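Local coordinates for sporulation-control protein spo0M (Bacillus subtilis, PDB 5CL2) that controls the expression of spo0A and is required for the cell to pass stage 0 of sporulation, at residues V12-E17 / K120-R125. Numbering follows the deposited sequence.
Sequences VDTILE and KSDHDR. With NA (sodium ion), chain C.
Asp-122 reaches across to Thr-14 and takes its backbone N-H through the anti lone pair of OD2. The bond from Thr-14 N to Asp-122 OD2 is 2.8 Å long and nearly straight, at 173°. CG of Asp-122 lies anti to its own backbone N (chi1 -167°), which carries the carboxylate over to strand 11-16. Asp-122 OD2 also binds the sodium ion, at 2.4 Å. The other oxygen, OD1, takes the N-H of His-123 from above the carboxylate plane. Asp-124 grips the sodium with both oxygens, OD1 at 2.5 Å and OD2 at 2.3 Å. Thr-14 O completes the protein ligands at 2.6 Å from the ion. Asp-13 OD1 lies 3.7 Å from Asp-122 OD2, the carboxylate planes 55° apart, and is too far from the sodium to be a ligand. Thr-14 OG1 hydrogen-bonds to Thr-110 OG1. Apolar contacts flank the site: Val-12 CG1 rests on Lys-120 CB at 3.8 Å, and Leu-16 CD1 meets Asp-124 CB. The two strands belong to different sheets of what is probably an arrestin-like β-sandwich, so the ion ties the edge strand of one to the other. Sodium probably eases the repulsion among the three carboxylates, and its all-oxygen shell suits a hard cation.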
ATOM      1  N   VAL A  12     -29.182   7.732  14.292  1.00 52.57           N
ATOM      2  CA  VAL A  12     -28.684   7.273  13.013  1.00 51.00           C
ATOM      3  C   VAL A  12     -28.730   5.749  12.951  1.00 48.07           C
ATOM      4  O   VAL A  12     -28.455   5.082  13.927  1.00 55.36           O
ATOM      5  CB  VAL A  12     -27.250   7.810  12.727  1.00 48.90           C
ATOM      6  CG1 VAL A  12     -26.253   7.320  13.760  1.00 47.24           C
ATOM      7  CG2 VAL A  12     -26.846   7.460  11.322  1.00 47.84           C
ATOM      8  N   ASP A  13     -29.151   5.211  11.817  1.00 48.45           N
ATOM      9  CA  ASP A  13     -29.258   3.778  11.623  1.00 50.48           C
ATOM     10  C   ASP A  13     -28.799   3.423  10.205  1.00 51.97           C
ATOM     11  O   ASP A  13     -29.440   3.826   9.252  1.00 50.12           O
ATOM     12  CB  ASP A  13     -30.716   3.344  11.862  1.00 55.32           C
ATOM     13  CG  ASP A  13     -30.900   1.836  11.876  1.00 60.88           C
ATOM     14  OD1 ASP A  13     -29.909   1.099  12.080  1.00 62.70           O
ATOM     15  OD2 ASP A  13     -32.055   1.388  11.702  1.00 69.77           O
ATOM     16  N   THR A  14     -27.733   2.636  10.059  1.00 52.80           N
ATOM     17  CA  THR A  14     -27.247   2.264   8.728  1.00 47.68           C
ATOM     18  C   THR A  14     -27.719   0.856   8.409  1.00 49.09           C
ATOM     19  O   THR A  14     -27.643  -0.032   9.251  1.00 52.19           O
ATOM     20  CB  THR A  14     -25.708   2.335   8.621  1.00 47.40           C
ATOM     21  OG1 THR A  14     -25.267   3.685   8.771  1.00 52.20           O
ATOM     22  CG2 THR A  14     -25.233   1.820   7.271  1.00 49.52           C
ATOM     23  N   ILE A  15     -28.207   0.642   7.196  1.00 49.17           N
ATOM     24  CA  ILE A  15     -28.703  -0.671   6.809  1.00 51.55           C
ATOM     25  C   ILE A  15     -28.088  -1.048   5.468  1.00 55.87           C
ATOM     26  O   ILE A  15     -28.292  -0.362   4.463  1.00 59.30           O
ATOM     27  CB  ILE A  15     -30.276  -0.687   6.731  1.00 60.00           C
ATOM     28  CG1 ILE A  15     -30.888  -0.173   8.035  1.00 54.12           C
ATOM     29  CG2 ILE A  15     -30.815  -2.078   6.389  1.00 55.56           C
ATOM     30  CD1 ILE A  15     -32.386   0.134   7.942  1.00 55.63           C
ATOM     31  N   LEU A  16     -27.270  -2.097   5.477  1.00 59.12           N
ATOM     32  CA  LEU A  16     -26.679  -2.650   4.269  1.00 58.39           C
ATOM     33  C   LEU A  16     -27.657  -3.591   3.596  1.00 60.99           C
ATOM     34  O   LEU A  16     -28.510  -4.150   4.266  1.00 65.18           O
ATOM     35  CB  LEU A  16     -25.384  -3.386   4.604  1.00 65.93           C
ATOM     36  CG  LEU A  16     -24.495  -2.633   5.592  1.00 62.38           C
ATOM     37  CD1 LEU A  16     -23.427  -3.571   6.127  1.00 57.77           C
ATOM     38  CD2 LEU A  16     -23.891  -1.370   4.971  1.00 49.54           C
ATOM     39  N   GLU A  17     -27.533  -3.806   2.290  1.00 64.90           N
ATOM     40  CA  GLU A  17     -28.465  -4.723   1.648  1.00 68.01           C
ATOM     41  C   GLU A  17     -28.088  -6.171   1.941  1.00 74.48           C
ATOM     42  O   GLU A  17     -28.979  -7.016   2.066  1.00 75.82           O
ATOM     43  CB  GLU A  17     -28.503  -4.509   0.131  1.00 65.39           C
ATOM     44  CG  GLU A  17     -29.078  -3.194  -0.334  1.00 67.86           C
ATOM     45  CD  GLU A  17     -28.972  -3.041  -1.849  1.00 80.20           C
ATOM     46  OE1 GLU A  17     -28.532  -4.013  -2.517  1.00 78.04           O
ATOM     47  OE2 GLU A  17     -29.376  -1.973  -2.376  1.00 80.16           O
ATOM     48  N   LYS A 120     -23.017  11.120  16.671  1.00 53.43           N
ATOM     49  CA  LYS A 120     -23.742   9.848  16.724  1.00 47.98           C
ATOM     50  C   LYS A 120     -23.067   8.799  15.891  1.00 49.32           C
ATOM     51  O   LYS A 120     -22.397   9.112  14.902  1.00 53.64           O
ATOM     52  CB  LYS A 120     -25.184  10.012  16.253  1.00 52.46           C
ATOM     53  CG  LYS A 120     -26.045  10.869  17.180  1.00 53.79           C
ATOM     54  CD  LYS A 120     -26.256  10.138  18.502  1.00 54.90           C
ATOM     55  CE  LYS A 120     -27.111  10.947  19.467  1.00 60.25           C
ATOM     56  NZ  LYS A 120     -26.397  12.172  19.908  1.00 60.06           N
ATOM     57  N   SER A 121     -23.259   7.540  16.240  1.00 45.48           N
ATOM     58  CA  SER A 121     -22.558   6.517  15.501  1.00 49.55           C
ATOM     59  C   SER A 121     -23.413   5.297  15.266  1.00 45.85           C
ATOM     60  O   SER A 121     -24.416   5.107  15.926  1.00 50.90           O
ATOM     61  CB  SER A 121     -21.263   6.147  16.249  1.00 46.41           C
ATOM     62  OG  SER A 121     -21.557   5.740  17.576  1.00 53.27           O
ATOM     63  N   ASP A 122     -23.007   4.478  14.307  1.00 49.88           N
ATOM     64  CA  ASP A 122     -23.589   3.149  14.158  1.00 51.19           C
ATOM     65  C   ASP A 122     -22.490   2.133  13.807  1.00 50.09           C
ATOM     66  O   ASP A 122     -21.466   2.509  13.278  1.00 48.98           O
ATOM     67  CB  ASP A 122     -24.673   3.135  13.097  1.00 44.41           C
ATOM     68  CG  ASP A 122     -25.501   1.873  13.144  1.00 51.54           C
ATOM     69  OD1 ASP A 122     -25.410   1.149  14.160  1.00 50.76           O
ATOM     70  OD2 ASP A 122     -26.265   1.616  12.187  1.00 56.24           O
ATOM     71  N   HIS A 123     -22.740   0.856  14.085  1.00 52.83           N
ATOM     72  CA  HIS A 123     -21.793  -0.232  13.844  1.00 58.48           C
ATOM     73  C   HIS A 123     -22.502  -1.421  13.188  1.00 54.90           C
ATOM     74  O   HIS A 123     -23.446  -1.984  13.760  1.00 52.73           O
ATOM     75  CB  HIS A 123     -21.154  -0.640  15.185  1.00 59.30           C
ATOM     76  CG  HIS A 123     -20.264  -1.849  15.112  1.00 69.24           C
ATOM     77  ND1 HIS A 123     -18.891  -1.765  15.060  1.00 71.33           N
ATOM     78  CD2 HIS A 123     -20.563  -3.175  15.124  1.00 66.95           C
ATOM     79  CE1 HIS A 123     -18.375  -2.985  15.034  1.00 67.03           C
ATOM     80  NE2 HIS A 123     -19.365  -3.854  15.065  1.00 70.32           N
ATOM     81  N   ASP A 124     -22.048  -1.809  12.002  1.00 47.85           N
ATOM     82  CA  ASP A 124     -22.612  -2.966  11.316  1.00 50.69           C
ATOM     83  C   ASP A 124     -21.473  -3.920  10.940  1.00 55.24           C
ATOM     84  O   ASP A 124     -20.665  -3.649  10.067  1.00 58.09           O
ATOM     85  CB  ASP A 124     -23.358  -2.538  10.048  1.00 49.55           C
ATOM     86  CG  ASP A 124     -24.619  -1.714  10.347  1.00 53.79           C
ATOM     87  OD1 ASP A 124     -24.477  -0.471  10.462  1.00 49.34           O
ATOM     88  OD2 ASP A 124     -25.728  -2.300  10.484  1.00 52.15           O
ATOM     89  N   ARG A 125     -21.417  -5.062  11.576  1.00 54.09           N
ATOM     90  CA  ARG A 125     -20.467  -6.064  11.174  1.00 60.28           C
ATOM     91  C   ARG A 125     -20.759  -6.578   9.777  1.00 58.28           C
ATOM     92  O   ARG A 125     -21.917  -6.709   9.391  1.00 57.43           O
ATOM     93  CB  ARG A 125     -20.472  -7.175  12.183  1.00 63.42           C
ATOM     94  CG  ARG A 125     -20.245  -6.662  13.584  1.00 63.45           C
ATOM     95  CD  ARG A 125     -21.088  -7.554  14.444  1.00 74.54           C
ATOM     96  NE  ARG A 125     -20.717  -8.924  14.086  1.00 82.72           N
ATOM     97  CZ  ARG A 125     -20.834  -9.972  14.893  1.00 80.98           C
ATOM     98  NH1 ARG A 125     -21.404  -9.816  16.075  1.00 78.97           N
ATOM     99  NH2 ARG A 125     -20.460 -11.187  14.493  1.00 71.63           N
TER
HETATM  100 NA    NA C 301     -26.748  -0.604  11.578  1.00 59.22          NA
HETATM  101  O   HOH W   1     -26.297  -1.343  13.371  1.00 41.02           O